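PDB 3KZW: cytosol aminopeptidase from Staphylococcus aureus subsp. aureus, which probably cleaves N-terminal residues from peptides as a metal-dependent leucyl aminopeptidase, working as a hexamer like others of its family. Local coordinates for residues Ala396-Leu401 with Asp482-Ala487; Ala408-Ser411 with Ile416-Asp419; Ala438-Ser443 with Lys461-Ala466. One frame throughout, in Å; residues are numbered along the deposited sequence.

Following the chain from the N terminus, residues 396-401 come first; their partner, residues 482-487, comes last, so interaction 1 closes a long loop with 80 residues between its ends. The other two contacts nest inside it in series. Interaction 2 closes a short turn, where strand 406-411 meets the start of helix 414-426, and is complete before interaction 3, which closes a loop of 17 residues by bringing helix 438-443 against helix 461-470. All three belong to the catalytic domain. They meet physically as well: the Phe409 ring packs against Ala462, Leu463 and Ala466 of interaction 3 and reaches Asp482 of interaction 1, while Ala396 and Ala397 touch the 461-466 helix.

Interaction 1: Ala396-Leu401 with Asp482-Ala487; sequences AAIVAL and DIAGPA. With NA (sodium ion), chain S.
The methyl CB of Ala397 lies over one face of the Asp482 carboxylate, 3.5 Å from OD2. That carboxylate is held by its oxygens: OD2 bonds with the Thr394 hydroxyl, and OD1 takes the backbone N-H of Leu393. OD1 also receives a weak hydrogen bond from Ala484 N, at 3.4 Å and an angle of 150°, which closes a loose Asx turn just after the strand. Asp482 thus pins the end of strand 478-482 to the residues leading into helix 395-401.

A second flat group, the peptide between Ala484 and Gly485, has one face under Ile398. CG1 of Ile398 stands 3.7 Å from Gly485 N, and CD1 is 3.8 Å from Ala484 O, with the ethyl arm laid across the peptide. It reaches there because CG1 sits beside the backbone N (chi1 -60°) and the chain then runs on extended to CD1. From the side, Ala484 CB meets CD1 of Ile398 at 3.9 Å. Gly485 comes close with its backbone alone, and its carbonyl oxygen turns the other way to bind a sodium ion at 2.8 Å. Thr488 OG1 and a water 2.4 Å from the sodium ion are further ligands.

Two side chains of the helix, Ala397 and Ile398, thus rest on flat polar groups of the loop, and the Asp482 carboxylate and the Gly485 carbonyl oxygen find their partners elsewhere. Strand 406-411 runs alongside, where Ala407 touches both Leu401 and Asp482, and helix 308-322 packs on Ile483 and Ala487. Helix 395-401 also faces the second subunit, its Ala400 meeting Ala400 of that neighbouring chain.

Interaction 2: Ala408-Ser411 with Ile416-Asp419; sequences AFES and ILND
Leu417 does nearly all the work on the helix side, spreading its two methyl branches over two residues of the strand. CD1 packs on Ala408 CB at 3.7 Å, while CD2 lies 3.6 Å from Glu410 CB and 3.8 Å from Glu410 CG. The fork can span the two residues because CG of Leu417 stands anti to its own backbone N (chi1 -180°), which carries the two methyls toward the strand. Ala408 and Glu410, two apart, present their CB atoms on the same side of the strand, and Leu417 and Glu410 cross at about a right angle. On the neighbouring strands of the sheet, Ile479 and Glu433 also touch Leu417, so the leucine is buried against three strands.

Strand 406-411, helix 414-426 and strand 431-433 form a beta-alpha-beta unit, and this contact seats the first turn of its helix on the sheet, soon after the short link that leaves the strand. The other face of the strand belongs to Phe409, whose ring meets that of His480.

Away from Leu417 the contact loosens quickly. Glu410 starts toward the helix, but its chain bends at chi2 (84°) and leads the carboxylate off to one side, where OE1 accepts the backbone N-H of Ser413. Toward the helix, just CB and CG of the glutamate serve as packing surface. Beyond Leu417 the helix is exposed at Asn418 and Asp419, and Ile416 is partly exposed, touching Ile479 rather than strand 408-411.

Interaction 3: Ala438-Ser443 with Lys461-Ala466; sequences ATERAS and KALFAA
The axes of helices 438-443 and 461-466 pass 8.9 Å apart at a crossing angle of -63°; the nearest CA atoms, those of Glu440 and Phe464, are 5.3 Å apart. Glu440 lies obliquely across Leu463, its CG 3.6 Å from Leu463 CB. A bend at chi2 (75°) carries the carboxylate along the leucine, leaving OE2 3.6 Å from CD1 of Leu463. One turn on, Ser443 meets the rim of the Phe464 ring. Its carbonyl oxygen lies in the ring plane, 3.4 Å from CE2, and its OG sits near that plane at the same edge, 3.4 Å from CD2. The phenyl ring reaches this spot because CG is anti to the backbone N of Phe464 (chi1 -177°).

Polar atoms of one helix thus rest on carbon atoms of the other. The carbonyl oxygen of Ser443, in the ring plane, faces the weakly positive C-H rim, probably a mildly favourable contact. Glu440 is buried yet provided for: OE1 bonds with Thr437 OG1, and OE2 forms a salt bridge with Lys405 of the second subunit, which probably favours an ionised carboxylate at this junction between chains.

Interaction 1: Ala396-Leu401 with Asp482-Ala487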
loop_
_atom_site.group_PDB
_atom_site.type_symbol
_atom_site.label_atom_id
_atom_site.label_comp_id
_atom_site.label_asym_id
_atom_site.label_seq_id
_atom_site.Cartn_x
_atom_site.Cartn_y
_atom_site.Cartn_z
ATOM N N ALA A 396 -15.078 -6.343 9.760
ATOM C CA ALA A 396 -16.094 -6.552 8.721
ATOM C C ALA A 396 -17.510 -6.196 9.177
ATOM O O ALA A 396 -18.331 -5.767 8.368
ATOM C CB ALA A 396 -16.042 -7.981 8.198
ATOM N N ALA A 397 -17.786 -6.373 10.467
ATOM C CA ALA A 397 -19.073 -5.981 11.048
ATOM C C ALA A 397 -19.269 -4.467 10.986
ATOM O O ALA A 397 -20.382 -3.991 10.755
ATOM C CB ALA A 397 -19.189 -6.480 12.480
ATOM N N ILE A 398 -18.183 -3.721 11.190
ATOM C CA ILE A 398 -18.204 -2.262 11.076
ATOM C C ILE A 398 -18.426 -1.855 9.619
ATOM O O ILE A 398 -19.202 -0.944 9.337
ATOM C CB ILE A 398 -16.913 -1.611 11.646
ATOM C CG1 ILE A 398 -16.757 -1.951 13.133
ATOM C CG2 ILE A 398 -16.925 -0.094 11.450
ATOM C CD1 ILE A 398 -15.401 -1.613 13.721
ATOM N N VAL A 399 -17.759 -2.548 8.700
ATOM C CA VAL A 399 -17.922 -2.300 7.265
ATOM C C VAL A 399 -19.361 -2.582 6.830
ATOM O O VAL A 399 -19.916 -1.872 5.993
ATOM C CB VAL A 399 -16.918 -3.131 6.422
ATOM C CG1 VAL A 399 -17.111 -2.885 4.926
ATOM C CG2 VAL A 399 -15.486 -2.801 6.822
ATOM N N ALA A 400 -19.958 -3.605 7.437
ATOM C CA ALA A 400 -21.325 -4.029 7.135
ATOM C C ALA A 400 -22.389 -3.022 7.573
ATOM O O ALA A 400 -23.186 -2.562 6.754
ATOM C CB ALA A 400 -21.601 -5.387 7.760
ATOM N N LEU A 401 -22.389 -2.675 8.859
ATOM C CA LEU A 401 -23.486 -1.907 9.449
ATOM C C LEU A 401 -23.126 -0.476 9.848
ATOM O O LEU A 401 -23.998 0.296 10.253
ATOM C CB LEU A 401 -24.065 -2.656 10.657
ATOM C CG LEU A 401 -24.626 -4.069 10.436
ATOM C CD1 LEU A 401 -25.001 -4.701 11.762
ATOM C CD2 LEU A 401 -25.824 -4.075 9.497
ATOM N N ASP A 482 -21.606 -8.863 18.003
ATOM C CA ASP A 482 -20.383 -8.208 17.546
ATOM C C ASP A 482 -20.535 -6.702 17.723
ATOM O O ASP A 482 -21.220 -6.036 16.943
ATOM C CB ASP A 482 -20.079 -8.564 16.087
ATOM C CG ASP A 482 -18.609 -8.356 15.717
ATOM O OD1 ASP A 482 -17.900 -7.569 16.390
ATOM O OD2 ASP A 482 -18.155 -8.986 14.738
ATOM N N ILE A 483 -19.898 -6.180 18.768
ATOM C CA ILE A 483 -20.008 -4.769 19.128
ATOM C C ILE A 483 -18.707 -4.006 18.852
ATOM O O ILE A 483 -18.384 -3.041 19.543
ATOM C CB ILE A 483 -20.460 -4.581 20.607
ATOM C CG1 ILE A 483 -19.503 -5.288 21.578
ATOM C CG2 ILE A 483 -21.887 -5.080 20.792
ATOM C CD1 ILE A 483 -19.610 -4.816 23.020
ATOM N N ALA A 484 -17.975 -4.435 17.828
ATOM C CA ALA A 484 -16.716 -3.794 17.449
ATOM C C ALA A 484 -16.891 -2.302 17.166
ATOM O O ALA A 484 -16.017 -1.491 17.483
ATOM C CB ALA A 484 -16.101 -4.500 16.250
ATOM N N GLY A 485 -18.030 -1.951 16.578
ATOM C CA GLY A 485 -18.336 -0.571 16.240
ATOM C C GLY A 485 -18.876 0.253 17.395
ATOM O O GLY A 485 -18.215 1.195 17.839
ATOM N N PRO A 486 -20.085 -0.083 17.884
ATOM C CA PRO A 486 -20.797 0.777 18.835
ATOM C C PRO A 486 -20.293 0.741 20.282
ATOM O O PRO A 486 -20.768 1.526 21.102
ATOM C CB PRO A 486 -22.236 0.255 18.759
ATOM C CG PRO A 486 -22.088 -1.172 18.411
ATOM C CD PRO A 486 -20.885 -1.267 17.517
ATOM N N ALA A 487 -19.350 -0.149 20.589
ATOM C CA ALA A 487 -18.785 -0.249 21.940
ATOM C C ALA A 487 -18.002 1.002 22.319
ATOM O O ALA A 487 -17.836 1.308 23.500
ATOM C CB ALA A 487 -17.901 -1.476 22.068
HETATM NA NA NA S . -15.659 2.165 17.387
HETATM O O HOH W 1 -15.574 4.541 17.439
#

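Interaction 2: Ala408-Ser411 with Ile416-Asp419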
loop_
_atom_site.group_PDB
_atom_site.type_symbol
_atom_site.label_atom_id
_atom_site.label_comp_id
_atom_site.label_asym_id
_atom_site.label_seq_id
_atom_site.Cartn_x
_atom_site.Cartn_y
_atom_site.Cartn_z
ATOM N N ALA A 408 -25.871 -8.684 15.349
ATOM C CA ALA A 408 -26.372 -9.802 16.142
ATOM C C ALA A 408 -26.546 -11.058 15.289
ATOM O O ALA A 408 -27.017 -10.989 14.152
ATOM C CB ALA A 408 -27.675 -9.428 16.819
ATOM N N PHE A 409 -26.150 -12.198 15.851
ATOM C CA PHE A 409 -26.250 -13.489 15.175
ATOM C C PHE A 409 -26.953 -14.488 16.080
ATOM O O PHE A 409 -26.622 -14.598 17.262
ATOM C CB PHE A 409 -24.860 -14.031 14.846
ATOM C CG PHE A 409 -24.013 -13.108 14.016
ATOM C CD1 PHE A 409 -23.278 -12.084 14.613
ATOM C CD2 PHE A 409 -23.917 -13.288 12.641
ATOM C CE1 PHE A 409 -22.482 -11.241 13.849
ATOM C CE2 PHE A 409 -23.120 -12.456 11.870
ATOM C CZ PHE A 409 -22.402 -11.427 12.472
ATOM N N GLU A 410 -27.918 -15.219 15.533
ATOM C CA GLU A 410 -28.610 -16.242 16.313
ATOM C C GLU A 410 -28.250 -17.651 15.863
ATOM O O GLU A 410 -28.009 -17.908 14.680
ATOM C CB GLU A 410 -30.136 -16.030 16.327
ATOM C CG GLU A 410 -30.856 -16.225 14.986
ATOM C CD GLU A 410 -31.204 -17.680 14.684
ATOM O OE1 GLU A 410 -31.214 -18.514 15.620
ATOM O OE2 GLU A 410 -31.472 -17.992 13.502
ATOM N N SER A 411 -28.221 -18.557 16.830
ATOM C CA SER A 411 -28.015 -19.969 16.579
ATOM C C SER A 411 -28.922 -20.729 17.539
ATOM O O SER A 411 -28.657 -20.778 18.745
ATOM C CB SER A 411 -26.548 -20.330 16.798
ATOM O OG SER A 411 -26.346 -21.725 16.694
ATOM N N ILE A 416 -35.752 -15.517 20.938
ATOM C CA ILE A 416 -35.104 -14.648 21.927
ATOM C C ILE A 416 -34.411 -13.461 21.255
ATOM O O ILE A 416 -34.414 -12.352 21.795
ATOM C CB ILE A 416 -34.123 -15.433 22.847
ATOM C CG1 ILE A 416 -34.893 -16.460 23.690
ATOM C CG2 ILE A 416 -33.346 -14.491 23.768
ATOM C CD1 ILE A 416 -34.021 -17.508 24.360
ATOM N N LEU A 417 -33.840 -13.684 20.072
ATOM C CA LEU A 417 -33.225 -12.595 19.313
ATOM C C LEU A 417 -34.244 -11.538 18.891
ATOM O O LEU A 417 -34.010 -10.339 19.071
ATOM C CB LEU A 417 -32.456 -13.113 18.093
ATOM C CG LEU A 417 -31.770 -12.025 17.248
ATOM C CD1 LEU A 417 -30.664 -11.315 18.024
ATOM C CD2 LEU A 417 -31.233 -12.580 15.942
ATOM N N ASN A 418 -35.371 -11.987 18.338
ATOM C CA ASN A 418 -36.440 -11.086 17.915
ATOM C C ASN A 418 -36.929 -10.168 19.030
ATOM O O ASN A 418 -37.238 -8.999 18.786
ATOM C CB ASN A 418 -37.609 -11.871 17.317
ATOM C CG ASN A 418 -37.446 -12.115 15.827
ATOM O OD1 ASN A 418 -36.330 -12.175 15.309
ATOM N ND2 ASN A 418 -38.563 -12.255 15.128
ATOM N N ASP A 419 -36.984 -10.695 20.251
ATOM C CA ASP A 419 -37.358 -9.895 21.414
ATOM C C ASP A 419 -36.299 -8.847 21.714
ATOM O O ASP A 419 -36.625 -7.700 22.017
ATOM C CB ASP A 419 -37.578 -10.785 22.639
ATOM C CG ASP A 419 -38.726 -11.754 22.456
ATOM O OD1 ASP A 419 -39.653 -11.445 21.672
ATOM O OD2 ASP A 419 -38.702 -12.828 23.095
#

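Interaction 3: Ala438-Ser443 with Lys461-Ala466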
loop_
_atom_site.group_PDB
_atom_site.type_symbol
_atom_site.label_atom_id
_atom_site.label_comp_id
_atom_site.label_asym_id
_atom_site.label_seq_id
_atom_site.Cartn_x
_atom_site.Cartn_y
_atom_site.Cartn_z
ATOM N N ALA A 438 -25.313 -22.242 5.847
ATOM C CA ALA A 438 -24.593 -23.491 5.610
ATOM C C ALA A 438 -23.162 -23.240 5.135
ATOM O O ALA A 438 -22.254 -24.012 5.455
ATOM C CB ALA A 438 -25.347 -24.349 4.610
ATOM N N THR A 439 -22.972 -22.159 4.378
ATOM C CA THR A 439 -21.658 -21.737 3.896
ATOM C C THR A 439 -20.666 -21.565 5.047
ATOM O O THR A 439 -19.567 -22.123 5.015
ATOM C CB THR A 439 -21.762 -20.422 3.085
ATOM O OG1 THR A 439 -22.597 -20.634 1.941
ATOM C CG2 THR A 439 -20.386 -19.940 2.620
ATOM N N GLU A 440 -21.072 -20.799 6.059
ATOM C CA GLU A 440 -20.214 -20.485 7.200
ATOM C C GLU A 440 -20.006 -21.690 8.109
ATOM O O GLU A 440 -18.912 -21.889 8.639
ATOM C CB GLU A 440 -20.778 -19.310 7.999
ATOM C CG GLU A 440 -20.573 -17.957 7.347
ATOM C CD GLU A 440 -21.497 -17.713 6.167
ATOM O OE1 GLU A 440 -22.646 -18.209 6.182
ATOM O OE2 GLU A 440 -21.072 -17.017 5.223
ATOM N N ARG A 441 -21.057 -22.488 8.286
ATOM C CA ARG A 441 -20.979 -23.718 9.075
ATOM C C ARG A 441 -19.999 -24.728 8.476
ATOM O O ARG A 441 -19.375 -25.505 9.203
ATOM C CB ARG A 441 -22.369 -24.343 9.252
ATOM C CG ARG A 441 -23.023 -23.993 10.576
ATOM C CD ARG A 441 -24.431 -24.554 10.705
ATOM N NE ARG A 441 -25.445 -23.573 10.325
ATOM C CZ ARG A 441 -26.249 -23.684 9.273
ATOM N NH1 ARG A 441 -26.184 -24.747 8.482
ATOM N NH2 ARG A 441 -27.130 -22.729 9.017
ATOM N N ALA A 442 -19.861 -24.699 7.153
ATOM C CA ALA A 442 -18.933 -25.573 6.444
ATOM C C ALA A 442 -17.513 -25.013 6.403
ATOM O O ALA A 442 -16.548 -25.764 6.542
ATOM C CB ALA A 442 -19.433 -25.844 5.035
ATOM N N SER A 443 -17.386 -23.700 6.218
ATOM C CA SER A 443 -16.080 -23.084 5.985
ATOM C C SER A 443 -15.188 -22.992 7.224
ATOM O O SER A 443 -13.969 -22.849 7.098
ATOM C CB SER A 443 -16.220 -21.718 5.306
ATOM O OG SER A 443 -16.837 -20.781 6.167
ATOM N N LYS A 461 -16.528 -12.180 6.593
ATOM C CA LYS A 461 -15.695 -12.544 7.742
ATOM C C LYS A 461 -16.412 -12.446 9.087
ATOM O O LYS A 461 -16.123 -13.220 10.000
ATOM C CB LYS A 461 -14.418 -11.705 7.767
ATOM C CG LYS A 461 -13.407 -12.074 6.702
ATOM C CD LYS A 461 -12.150 -11.225 6.820
ATOM C CE LYS A 461 -11.065 -11.690 5.862
ATOM N NZ LYS A 461 -11.430 -11.448 4.440
ATOM N N ALA A 462 -17.338 -11.496 9.208
ATOM C CA ALA A 462 -18.138 -11.353 10.423
ATOM C C ALA A 462 -19.047 -12.564 10.620
ATOM O O ALA A 462 -19.250 -13.018 11.748
ATOM C CB ALA A 462 -18.952 -10.065 10.387
ATOM N N LEU A 463 -19.576 -13.087 9.516
ATOM C CA LEU A 463 -20.439 -14.266 9.552
ATOM C C LEU A 463 -19.628 -15.510 9.921
ATOM O O LEU A 463 -20.096 -16.364 10.677
ATOM C CB LEU A 463 -21.153 -14.474 8.208
ATOM C CG LEU A 463 -21.741 -13.306 7.408
ATOM C CD1 LEU A 463 -22.425 -13.850 6.171
ATOM C CD2 LEU A 463 -22.712 -12.459 8.220
ATOM N N PHE A 464 -18.411 -15.593 9.384
ATOM C CA PHE A 464 -17.482 -16.675 9.700
ATOM C C PHE A 464 -17.150 -16.706 11.193
ATOM O O PHE A 464 -17.237 -17.757 11.830
ATOM C CB PHE A 464 -16.194 -16.533 8.879
ATOM C CG PHE A 464 -15.208 -17.650 9.090
ATOM C CD1 PHE A 464 -14.330 -17.630 10.167
ATOM C CD2 PHE A 464 -15.156 -18.722 8.210
ATOM C CE1 PHE A 464 -13.424 -18.661 10.367
ATOM C CE2 PHE A 464 -14.247 -19.756 8.400
ATOM C CZ PHE A 464 -13.382 -19.726 9.482
ATOM N N ALA A 465 -16.767 -15.552 11.740
ATOM C CA ALA A 465 -16.441 -15.429 13.158
ATOM C C ALA A 465 -17.596 -15.886 14.052
ATOM O O ALA A 465 -17.386 -16.596 15.038
ATOM C CB ALA A 465 -16.048 -14.002 13.483
ATOM N N ALA A 466 -18.813 -15.480 13.690
ATOM C CA ALA A 466 -20.016 -15.849 14.428
ATOM C C ALA A 466 -20.246 -17.358 14.388
ATOM O O ALA A 466 -20.578 -17.971 15.404
ATOM C CB ALA A 466 -21.220 -15.112 13.869
#